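Local coordinates for ethanolamine kinase Pv091845 (PDB 2QG7), which probably phosphorylates ethanolamine, the first step of phosphatidylethanolamine synthesis from ethanolamine in the malaria parasite Plasmodium vivax, at residues N79-E84 and I138-P143; K85-Y90 and T121-K126; S55-L60 and K74-N79. All blocks are in the same frame, centred on the assembly; numbering follows the deposited sequence.

Contact 1. Residues N79-E84 and I138-P143; sequences NVFENE and IRLYGP
Asn79 reaches from the loop 79-84 to the end of strand 138-141, where its ND2 donates a hydrogen bond of 2.6 Å to the backbone O of Tyr141. The bond is nearly straight, 163° at the hydrogen; it lies in the carbonyl plane on a lone pair, and the acceptor sits 11° out of the amide plane. ND2 also binds the backbone O of Asn176, so two carbonyls grip this buried amide and fix its rotation. Asn79 CG stands anti to the carbonyl carbon (chi1 -61°), which turns the amide toward the strand.

The apolar part centres on Leu140. The carbonyl end of the amide lies against this side chain, with Asn79 OD1 3.7 Å from Leu140 CD2. The other methyl, Leu140 CD1, meets the ring of Phe81 obliquely, 3.8 Å from Phe81 CE1, and the two side chains cross at about a right angle. Leu87 of helix 84-98 touches both Phe81 and Leu140.

The loop between helices 65-75 and 84-98 is thereby pinned to a central strand of the five-stranded antiparallel sheet, in the N-terminal lobe of the protein-kinase-like fold of choline/ethanolamine kinases.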
loop_
_atom_site.group_PDB
_atom_site.type_symbol
_atom_site.label_atom_id
_atom_site.label_comp_id
_atom_site.label_asym_id
_atom_site.label_seq_id
_atom_site.Cartn_x
_atom_site.Cartn_y
_atom_site.Cartn_z
ATOM N N ASN D 79 0.376 -28.163 -11.611
ATOM C CA ASN D 79 -0.549 -27.186 -12.210
ATOM C C ASN D 79 0.116 -25.887 -12.673
ATOM O O ASN D 79 -0.569 -24.891 -12.937
ATOM C CB ASN D 79 -1.770 -26.921 -11.318
ATOM C CG ASN D 79 -2.605 -28.178 -11.072
ATOM O OD1 ASN D 79 -2.775 -29.026 -11.962
ATOM N ND2 ASN D 79 -3.126 -28.299 -9.854
ATOM N N VAL D 80 1.448 -25.893 -12.776
ATOM C CA VAL D 80 2.157 -24.780 -13.417
ATOM C C VAL D 80 2.461 -25.197 -14.853
ATOM O O VAL D 80 3.067 -26.247 -15.087
ATOM C CB VAL D 80 3.430 -24.344 -12.670
ATOM C CG1 VAL D 80 4.010 -23.066 -13.305
ATOM C CG2 VAL D 80 3.127 -24.111 -11.196
ATOM N N PHE D 81 1.995 -24.375 -15.796
ATOM C CA PHE D 81 1.983 -24.712 -17.226
ATOM C C PHE D 81 2.848 -23.755 -18.052
ATOM O O PHE D 81 3.000 -22.589 -17.697
ATOM C CB PHE D 81 0.537 -24.763 -17.757
ATOM C CG PHE D 81 -0.278 -25.878 -17.152
ATOM C CD1 PHE D 81 -1.201 -25.616 -16.138
ATOM C CD2 PHE D 81 -0.118 -27.184 -17.582
ATOM C CE1 PHE D 81 -1.953 -26.639 -15.563
ATOM C CE2 PHE D 81 -0.853 -28.216 -17.015
ATOM C CZ PHE D 81 -1.772 -27.944 -16.001
ATOM N N GLU D 82 3.435 -24.269 -19.130
ATOM C CA GLU D 82 4.300 -23.473 -20.002
ATOM C C GLU D 82 3.519 -22.346 -20.722
ATOM O O GLU D 82 3.986 -21.197 -20.808
ATOM C CB GLU D 82 5.031 -24.409 -20.990
ATOM C CG GLU D 82 5.284 -23.827 -22.383
ATOM C CD GLU D 82 5.811 -24.876 -23.352
ATOM O OE1 GLU D 82 5.034 -25.395 -24.195
ATOM O OE2 GLU D 82 7.019 -25.175 -23.254
ATOM N N ASN D 83 2.329 -22.689 -21.217
ATOM C CA ASN D 83 1.444 -21.750 -21.896
ATOM C C ASN D 83 -0.010 -22.181 -21.758
ATOM O O ASN D 83 -0.307 -23.176 -21.094
ATOM C CB ASN D 83 1.825 -21.582 -23.377
ATOM C CG ASN D 83 2.016 -22.913 -24.106
ATOM O OD1 ASN D 83 1.141 -23.793 -24.081
ATOM N ND2 ASN D 83 3.168 -23.056 -24.775
ATOM N N GLU D 84 -0.903 -21.413 -22.391
ATOM C CA GLU D 84 -2.339 -21.687 -22.418
ATOM C C GLU D 84 -2.694 -22.973 -23.164
ATOM O O GLU D 84 -3.683 -23.616 -22.844
ATOM C CB GLU D 84 -3.065 -20.505 -23.056
ATOM C CG GLU D 84 -4.510 -20.326 -22.612
ATOM C CD GLU D 84 -5.050 -18.897 -22.883
ATOM O OE1 GLU D 84 -6.124 -18.768 -23.544
ATOM O OE2 GLU D 84 -4.402 -17.914 -22.425
ATOM N N ILE D 138 -13.269 -26.823 -14.767
ATOM C CA ILE D 138 -12.133 -27.492 -14.172
ATOM C C ILE D 138 -11.437 -26.525 -13.234
ATOM O O ILE D 138 -11.128 -25.388 -13.605
ATOM C CB ILE D 138 -11.142 -28.066 -15.211
ATOM C CG1 ILE D 138 -11.848 -29.055 -16.140
ATOM C CG2 ILE D 138 -9.967 -28.750 -14.513
ATOM C CD1 ILE D 138 -10.963 -29.579 -17.255
ATOM N N ARG D 139 -11.213 -26.995 -12.009
ATOM C CA ARG D 139 -10.507 -26.225 -11.023
ATOM C C ARG D 139 -9.224 -26.955 -10.673
ATOM O O ARG D 139 -9.238 -28.109 -10.219
ATOM C CB ARG D 139 -11.380 -26.010 -9.782
ATOM C CG ARG D 139 -10.803 -25.034 -8.777
ATOM C CD ARG D 139 -11.572 -25.080 -7.477
ATOM N NE ARG D 139 -12.931 -24.559 -7.615
ATOM C CZ ARG D 139 -13.261 -23.265 -7.608
ATOM N NH1 ARG D 139 -14.538 -22.920 -7.744
ATOM N NH2 ARG D 139 -12.335 -22.307 -7.470
ATOM N N LEU D 140 -8.113 -26.266 -10.910
ATOM C CA LEU D 140 -6.785 -26.802 -10.659
ATOM C C LEU D 140 -6.180 -26.018 -9.515
ATOM O O LEU D 140 -6.088 -24.786 -9.570
ATOM C CB LEU D 140 -5.917 -26.703 -11.921
ATOM C CG LEU D 140 -6.376 -27.486 -13.163
ATOM C CD1 LEU D 140 -5.503 -27.146 -14.334
ATOM C CD2 LEU D 140 -6.320 -28.992 -12.935
ATOM N N TYR D 141 -5.790 -26.738 -8.470
ATOM C CA TYR D 141 -5.249 -26.117 -7.260
ATOM C C TYR D 141 -3.814 -25.621 -7.457
ATOM O O TYR D 141 -3.063 -26.192 -8.259
ATOM C CB TYR D 141 -5.299 -27.090 -6.069
ATOM C CG TYR D 141 -6.594 -27.870 -5.880
ATOM C CD1 TYR D 141 -7.846 -27.284 -6.145
ATOM C CD2 TYR D 141 -6.559 -29.193 -5.394
ATOM C CE1 TYR D 141 -9.015 -27.999 -5.964
ATOM C CE2 TYR D 141 -7.728 -29.916 -5.201
ATOM C CZ TYR D 141 -8.957 -29.307 -5.485
ATOM O OH TYR D 141 -10.126 -30.014 -5.297
ATOM N N GLY D 142 -3.444 -24.561 -6.717
ATOM C CA GLY D 142 -2.048 -24.090 -6.681
ATOM C C GLY D 142 -1.119 -24.960 -5.825
ATOM O O GLY D 142 -1.488 -26.074 -5.417
ATOM N N PRO D 143 0.118 -24.481 -5.568
ATOM C CA PRO D 143 1.061 -25.153 -4.638
ATOM C C PRO D 143 0.827 -24.757 -3.159
ATOM O O PRO D 143 1.735 -24.856 -2.323
ATOM C CB PRO D 143 2.444 -24.663 -5.118
ATOM C CG PRO D 143 2.160 -23.701 -6.300
ATOM C CD PRO D 143 0.724 -23.289 -6.186
#

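Contact 2. Residues K85-Y90 and T121-K126; sequences KTLYIY and TNILIK
Leu87 lays its two methyls against Ile125, the two side chains lying alongside each other and running antiparallel. Leu87 CD1 comes to 4.0 Å from Ile125 CD1, while Leu87 CD2 lies 4.1 Å from Ile125 CG1, so both branches of the leucine take part. With CG trans to the backbone N (chi1 169°), the Leu87 branches extend from the helix to the sheet. The same CD1 methyl also meets Ile123 farther along the face, 4.4 Å from Ile123 CG2, and thus bridges the two isoleucines.

Ile123 and Ile125 alternate with Leu124 on strand 122-126: the CB atoms of the isoleucines point to the helix, that of Leu124 to the far face, where it touches Ile116 and Leu137 of the neighbouring strands. This is the packing of a helix on one face of an antiparallel sheet, here the N-terminal lobe of the kinase-like fold, with helix 84-98 laid over strands 112-116, 122-128 and 136-141. The short axes of helix and strand pass 10.5 Å apart at a crossing angle of -71°, so the helix runs steeply across the strands and a single turn offers two adjoining residues, Leu87 and Tyr88, to this strand.

Tyr88 makes the looser contact. Ile125 CG2 approaches its ring obliquely, 4.3 Å from Tyr88 CE2. Leu87 and Tyr88 both reach past Ile125 to the edge strand 112-116: the leucine side chain touches that of Ile115, while Tyr88 OH accepts a hydrogen bond from the backbone N of the same residue, which ties the tip of the tyrosine to the sheet.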
loop_
_atom_site.group_PDB
_atom_site.type_symbol
_atom_site.label_atom_id
_atom_site.label_comp_id
_atom_site.label_asym_id
_atom_site.label_seq_id
_atom_site.Cartn_x
_atom_site.Cartn_y
_atom_site.Cartn_z
ATOM N N LYS D 85 -1.888 -23.336 -24.157
ATOM C CA LYS D 85 -2.141 -24.507 -24.994
ATOM C C LYS D 85 -1.800 -25.820 -24.265
ATOM O O LYS D 85 -2.482 -26.862 -24.440
ATOM C CB LYS D 85 -1.329 -24.403 -26.291
ATOM C CG LYS D 85 -1.542 -25.579 -27.242
ATOM C CD LYS D 85 -0.611 -25.502 -28.423
ATOM C CE LYS D 85 -0.708 -26.832 -29.223
ATOM N NZ LYS D 85 0.021 -26.658 -30.585
ATOM N N THR D 86 -0.728 -25.766 -23.471
ATOM C CA THR D 86 -0.333 -26.872 -22.603
ATOM C C THR D 86 -1.401 -27.129 -21.509
ATOM O O THR D 86 -1.709 -28.281 -21.201
ATOM C CB THR D 86 1.087 -26.650 -21.992
ATOM O OG1 THR D 86 2.003 -26.276 -23.027
ATOM C CG2 THR D 86 1.603 -27.937 -21.337
ATOM N N LEU D 87 -1.962 -26.049 -20.962
ATOM C CA LEU D 87 -3.065 -26.102 -19.991
ATOM C C LEU D 87 -4.271 -26.869 -20.527
ATOM O O LEU D 87 -4.722 -27.843 -19.907
ATOM C CB LEU D 87 -3.479 -24.679 -19.602
ATOM C CG LEU D 87 -4.770 -24.513 -18.805
ATOM C CD1 LEU D 87 -4.613 -25.105 -17.385
ATOM C CD2 LEU D 87 -5.131 -23.055 -18.745
ATOM N N TYR D 88 -4.744 -26.424 -21.701
ATOM C CA TYR D 88 -5.871 -27.012 -22.404
ATOM C C TYR D 88 -5.667 -28.471 -22.763
ATOM O O TYR D 88 -6.633 -29.236 -22.788
ATOM C CB TYR D 88 -6.219 -26.203 -23.664
ATOM C CG TYR D 88 -6.616 -24.765 -23.425
ATOM C CD1 TYR D 88 -6.492 -23.813 -24.428
ATOM C CD2 TYR D 88 -7.132 -24.345 -22.196
ATOM C CE1 TYR D 88 -6.873 -22.466 -24.211
ATOM C CE2 TYR D 88 -7.508 -23.002 -21.966
ATOM C CZ TYR D 88 -7.373 -22.081 -22.977
ATOM O OH TYR D 88 -7.733 -20.776 -22.740
ATOM N N ILE D 89 -4.429 -28.857 -23.078
ATOM C CA ILE D 89 -4.109 -30.274 -23.326
ATOM C C ILE D 89 -4.247 -31.071 -22.013
ATOM O O ILE D 89 -4.810 -32.179 -21.999
ATOM C CB ILE D 89 -2.678 -30.449 -23.905
ATOM C CG1 ILE D 89 -2.557 -29.798 -25.285
ATOM C CG2 ILE D 89 -2.270 -31.922 -23.961
ATOM C CD1 ILE D 89 -1.120 -29.469 -25.701
ATOM N N TYR D 90 -3.737 -30.493 -20.915
ATOM C CA TYR D 90 -3.886 -31.086 -19.584
ATOM C C TYR D 90 -5.368 -31.249 -19.248
ATOM O O TYR D 90 -5.792 -32.269 -18.698
ATOM C CB TYR D 90 -3.151 -30.263 -18.497
ATOM C CG TYR D 90 -2.968 -31.046 -17.184
ATOM C CD1 TYR D 90 -1.962 -32.018 -17.057
ATOM C CD2 TYR D 90 -3.829 -30.845 -16.089
ATOM C CE1 TYR D 90 -1.801 -32.756 -15.886
ATOM C CE2 TYR D 90 -3.669 -31.568 -14.909
ATOM C CZ TYR D 90 -2.654 -32.521 -14.811
ATOM O OH TYR D 90 -2.499 -33.241 -13.641
ATOM N N THR D 121 -5.462 -18.261 -6.047
ATOM C CA THR D 121 -4.687 -19.459 -5.725
ATOM C C THR D 121 -5.129 -20.724 -6.509
ATOM O O THR D 121 -4.618 -21.831 -6.282
ATOM C CB THR D 121 -4.658 -19.703 -4.190
ATOM O OG1 THR D 121 -5.995 -19.934 -3.704
ATOM C CG2 THR D 121 -4.042 -18.485 -3.483
ATOM N N ASN D 122 -6.077 -20.535 -7.429
ATOM C CA ASN D 122 -6.649 -21.600 -8.246
ATOM C C ASN D 122 -6.566 -21.173 -9.697
ATOM O O ASN D 122 -6.445 -19.969 -9.994
ATOM C CB ASN D 122 -8.131 -21.806 -7.900
ATOM C CG ASN D 122 -8.373 -22.062 -6.397
ATOM O OD1 ASN D 122 -9.292 -21.462 -5.795
ATOM N ND2 ASN D 122 -7.564 -22.957 -5.787
ATOM N N ILE D 123 -6.624 -22.168 -10.589
ATOM C CA ILE D 123 -6.825 -21.923 -12.020
ATOM C C ILE D 123 -8.177 -22.509 -12.418
ATOM O O ILE D 123 -8.445 -23.690 -12.149
ATOM C CB ILE D 123 -5.696 -22.532 -12.867
ATOM C CG1 ILE D 123 -4.342 -22.084 -12.293
ATOM C CG2 ILE D 123 -5.860 -22.144 -14.333
ATOM C CD1 ILE D 123 -3.131 -22.989 -12.647
ATOM N N LEU D 124 -9.023 -21.668 -13.025
ATOM C CA LEU D 124 -10.362 -22.074 -13.468
ATOM C C LEU D 124 -10.494 -22.184 -14.982
ATOM O O LEU D 124 -10.192 -21.240 -15.718
ATOM C CB LEU D 124 -11.444 -21.127 -12.934
ATOM C CG LEU D 124 -11.856 -21.335 -11.480
ATOM C CD1 LEU D 124 -12.775 -20.197 -11.011
ATOM C CD2 LEU D 124 -12.493 -22.715 -11.284
ATOM N N ILE D 125 -10.965 -23.344 -15.433
ATOM C CA ILE D 125 -11.097 -23.586 -16.858
ATOM C C ILE D 125 -12.498 -24.074 -17.182
ATOM O O ILE D 125 -12.924 -25.149 -16.721
ATOM C CB ILE D 125 -10.015 -24.560 -17.435
ATOM C CG1 ILE D 125 -8.599 -24.174 -16.959
ATOM C CG2 ILE D 125 -10.108 -24.639 -18.987
ATOM C CD1 ILE D 125 -8.171 -24.868 -15.638
ATOM N N LYS D 126 -13.185 -23.235 -17.970
ATOM C CA LYS D 126 -14.525 -23.479 -18.507
ATOM C C LYS D 126 -14.445 -24.453 -19.703
ATOM O O LYS D 126 -13.660 -24.256 -20.629
ATOM C CB LYS D 126 -15.132 -22.129 -18.938
ATOM C CG LYS D 126 -16.352 -22.208 -19.906
ATOM C CD LYS D 126 -16.901 -20.803 -20.186
ATOM C CE LYS D 126 -18.355 -20.905 -20.712
ATOM N NZ LYS D 126 -19.009 -19.593 -21.031
#

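Contact 3. Residues S55-L60 and K74-N79; sequences SNLRIL and KKYVSN
Asn56 lies over one face of the Tyr76 ring, and here the contact is tight. Asn56 CB makes a CH-pi contact 4.0 Å from the centroid of the Tyr76 ring and 25° off the normal; its nearest ring atom is Tyr76 CZ, 3.6 Å away. The Asn56 amide plane is only 6° from that of the ring, and Asn56 OD1 rests 3.7 Å from Tyr76 CE2. The rotation of the amide has a further restraint, for Asn56 OD1 accepts a hydrogen bond from the backbone N of Thr53. Leu57 adds the buried side: its CD2 methyl stands obliquely 4.0 Å from Tyr76 CD1, and its side chain also packs on Thr86, Ile89 and Tyr90 of helix 84-98.

The other face of the tyrosine is met by the aliphatic chain of its neighbour Lys75, with Lys75 CG 3.9 Å above the ring plane of Tyr76 and offset toward the rim. Lys75 is exposed, in contrast to the buried Leu57.

Tyr76 leaves helical geometry just after helix 65-75, and its CG, anti to the carbonyl carbon (chi1 -61°), swings the ring toward the preceding loop. The chemistry implies an attachment by van der Waals and CH-pi forces across these segments, with the Asn56 amide's stronger bond spent within its own loop.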
loop_
_atom_site.group_PDB
_atom_site.type_symbol
_atom_site.label_atom_id
_atom_site.label_comp_id
_atom_site.label_asym_id
_atom_site.label_seq_id
_atom_site.Cartn_x
_atom_site.Cartn_y
_atom_site.Cartn_z
ATOM N N SER D 55 5.533 -30.901 -24.624
ATOM C CA SER D 55 6.212 -32.174 -24.864
ATOM C C SER D 55 6.156 -33.107 -23.648
ATOM O O SER D 55 6.246 -34.328 -23.813
ATOM C CB SER D 55 7.668 -31.940 -25.278
ATOM O OG SER D 55 7.750 -31.385 -26.601
ATOM N N ASN D 56 6.028 -32.545 -22.435
ATOM C CA ASN D 56 5.734 -33.366 -21.263
ATOM C C ASN D 56 4.447 -34.156 -21.468
ATOM O O ASN D 56 4.377 -35.347 -21.125
ATOM C CB ASN D 56 5.610 -32.537 -19.980
ATOM C CG ASN D 56 6.927 -31.909 -19.522
ATOM O OD1 ASN D 56 6.911 -30.977 -18.708
ATOM N ND2 ASN D 56 8.067 -32.418 -20.016
ATOM N N LEU D 57 3.440 -33.497 -22.044
ATOM C CA LEU D 57 2.079 -34.059 -22.156
ATOM C C LEU D 57 1.771 -34.726 -23.502
ATOM O O LEU D 57 0.620 -35.037 -23.812
ATOM C CB LEU D 57 1.015 -32.971 -21.843
ATOM C CG LEU D 57 1.063 -32.215 -20.505
ATOM C CD1 LEU D 57 0.012 -31.133 -20.453
ATOM C CD2 LEU D 57 0.951 -33.158 -19.283
ATOM N N ARG D 58 2.808 -34.964 -24.295
ATOM C CA ARG D 58 2.638 -35.475 -25.644
ATOM C C ARG D 58 2.300 -36.966 -25.625
ATOM O O ARG D 58 2.940 -37.756 -24.927
ATOM C CB ARG D 58 3.906 -35.190 -26.466
ATOM C CG ARG D 58 3.635 -34.998 -27.938
ATOM C CD ARG D 58 4.617 -34.027 -28.575
ATOM N NE ARG D 58 3.968 -33.304 -29.680
ATOM C CZ ARG D 58 4.283 -32.069 -30.067
ATOM N NH1 ARG D 58 3.601 -31.514 -31.068
ATOM N NH2 ARG D 58 5.265 -31.384 -29.462
ATOM N N ILE D 59 1.280 -37.338 -26.385
ATOM C CA ILE D 59 0.925 -38.742 -26.576
ATOM C C ILE D 59 1.256 -39.152 -28.034
ATOM O O ILE D 59 0.688 -38.612 -28.997
ATOM C CB ILE D 59 -0.563 -39.015 -26.217
ATOM C CG1 ILE D 59 -0.799 -38.773 -24.735
ATOM C CG2 ILE D 59 -0.974 -40.464 -26.564
ATOM C CD1 ILE D 59 -2.249 -38.767 -24.346
ATOM N N LEU D 60 2.178 -40.105 -28.176
ATOM C CA LEU D 60 2.684 -40.522 -29.486
ATOM C C LEU D 60 1.795 -41.575 -30.134
ATOM O O LEU D 60 0.951 -42.198 -29.465
ATOM C CB LEU D 60 4.151 -40.981 -29.407
ATOM C CG LEU D 60 5.040 -40.026 -28.582
ATOM C CD1 LEU D 60 6.339 -40.691 -28.139
ATOM C CD2 LEU D 60 5.315 -38.748 -29.319
ATOM N N LYS D 74 -1.103 -38.103 -13.515
ATOM C CA LYS D 74 -0.522 -38.501 -12.230
ATOM C C LYS D 74 0.915 -38.010 -12.100
ATOM O O LYS D 74 1.381 -37.736 -10.994
ATOM C CB LYS D 74 -0.543 -40.027 -12.081
ATOM C CG LYS D 74 -1.928 -40.649 -12.121
ATOM C CD LYS D 74 -2.613 -40.591 -10.737
ATOM C CE LYS D 74 -4.146 -40.853 -10.961
ATOM N NZ LYS D 74 -4.804 -40.760 -9.604
ATOM N N LYS D 75 1.614 -37.902 -13.226
ATOM C CA LYS D 75 2.998 -37.438 -13.200
ATOM C C LYS D 75 3.155 -35.918 -13.090
ATOM O O LYS D 75 4.137 -35.454 -12.515
ATOM C CB LYS D 75 3.792 -37.990 -14.395
ATOM C CG LYS D 75 5.338 -37.694 -14.330
ATOM C CD LYS D 75 6.138 -38.717 -15.139
ATOM C CE LYS D 75 6.285 -38.297 -16.584
ATOM N NZ LYS D 75 7.228 -39.214 -17.308
ATOM N N TYR D 76 2.199 -35.157 -13.637
ATOM C CA TYR D 76 2.304 -33.684 -13.696
ATOM C C TYR D 76 1.186 -33.009 -12.934
ATOM O O TYR D 76 0.156 -32.645 -13.496
ATOM C CB TYR D 76 2.377 -33.185 -15.153
ATOM C CG TYR D 76 3.590 -33.732 -15.881
ATOM C CD1 TYR D 76 3.469 -34.819 -16.730
ATOM C CD2 TYR D 76 4.864 -33.188 -15.673
ATOM C CE1 TYR D 76 4.573 -35.351 -17.373
ATOM C CE2 TYR D 76 5.987 -33.710 -16.318
ATOM C CZ TYR D 76 5.831 -34.797 -17.167
ATOM O OH TYR D 76 6.920 -35.348 -17.813
ATOM N N VAL D 77 1.417 -32.820 -11.641
ATOM C CA VAL D 77 0.358 -32.441 -10.700
ATOM C C VAL D 77 0.596 -31.053 -10.118
ATOM O O VAL D 77 -0.132 -30.620 -9.222
ATOM C CB VAL D 77 0.213 -33.503 -9.551
ATOM C CG1 VAL D 77 -0.382 -34.793 -10.088
ATOM C CG2 VAL D 77 1.574 -33.818 -8.911
ATOM N N SER D 78 1.613 -30.363 -10.635
ATOM C CA SER D 78 2.034 -29.071 -10.095
ATOM C C SER D 78 1.092 -27.939 -10.510
ATOM O O SER D 78 1.015 -26.903 -9.833
ATOM C CB SER D 78 3.486 -28.746 -10.493
ATOM O OG SER D 78 3.608 -28.535 -11.900
ATOM N N ASN D 79 0.376 -28.163 -11.611
ATOM C CA ASN D 79 -0.549 -27.186 -12.210
ATOM C C ASN D 79 0.116 -25.887 -12.673
ATOM O O ASN D 79 -0.569 -24.891 -12.937
ATOM C CB ASN D 79 -1.770 -26.921 -11.318
ATOM C CG ASN D 79 -2.605 -28.178 -11.072
ATOM O OD1 ASN D 79 -2.775 -29.026 -11.962
ATOM N ND2 ASN D 79 -3.126 -28.299 -9.854
#

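Contact 1 is buried, contact 2 partly so, and both rest on one face of the same antiparallel sheet, where strands 122-128 and 136-141 are neighbours joined by backbone bonds such as Leu140 O to Ile123 N. Contact 3 lies farther out, where two loops flanking helix 65-75 meet near the surface. The chemistry follows: an amide-carbonyl bond beside leucine and phenylalanine in contact 1, aliphatic packing with one tyrosine in contact 2, and an asparagine on an aromatic face in contact 3. Asn79 belongs to segments of both contact 1 and contact 3, while helix 84-98 connects all three through Tyr90, whose ring meets Phe81 and whose OH makes a weak hydrogen bond to Tyr76 O.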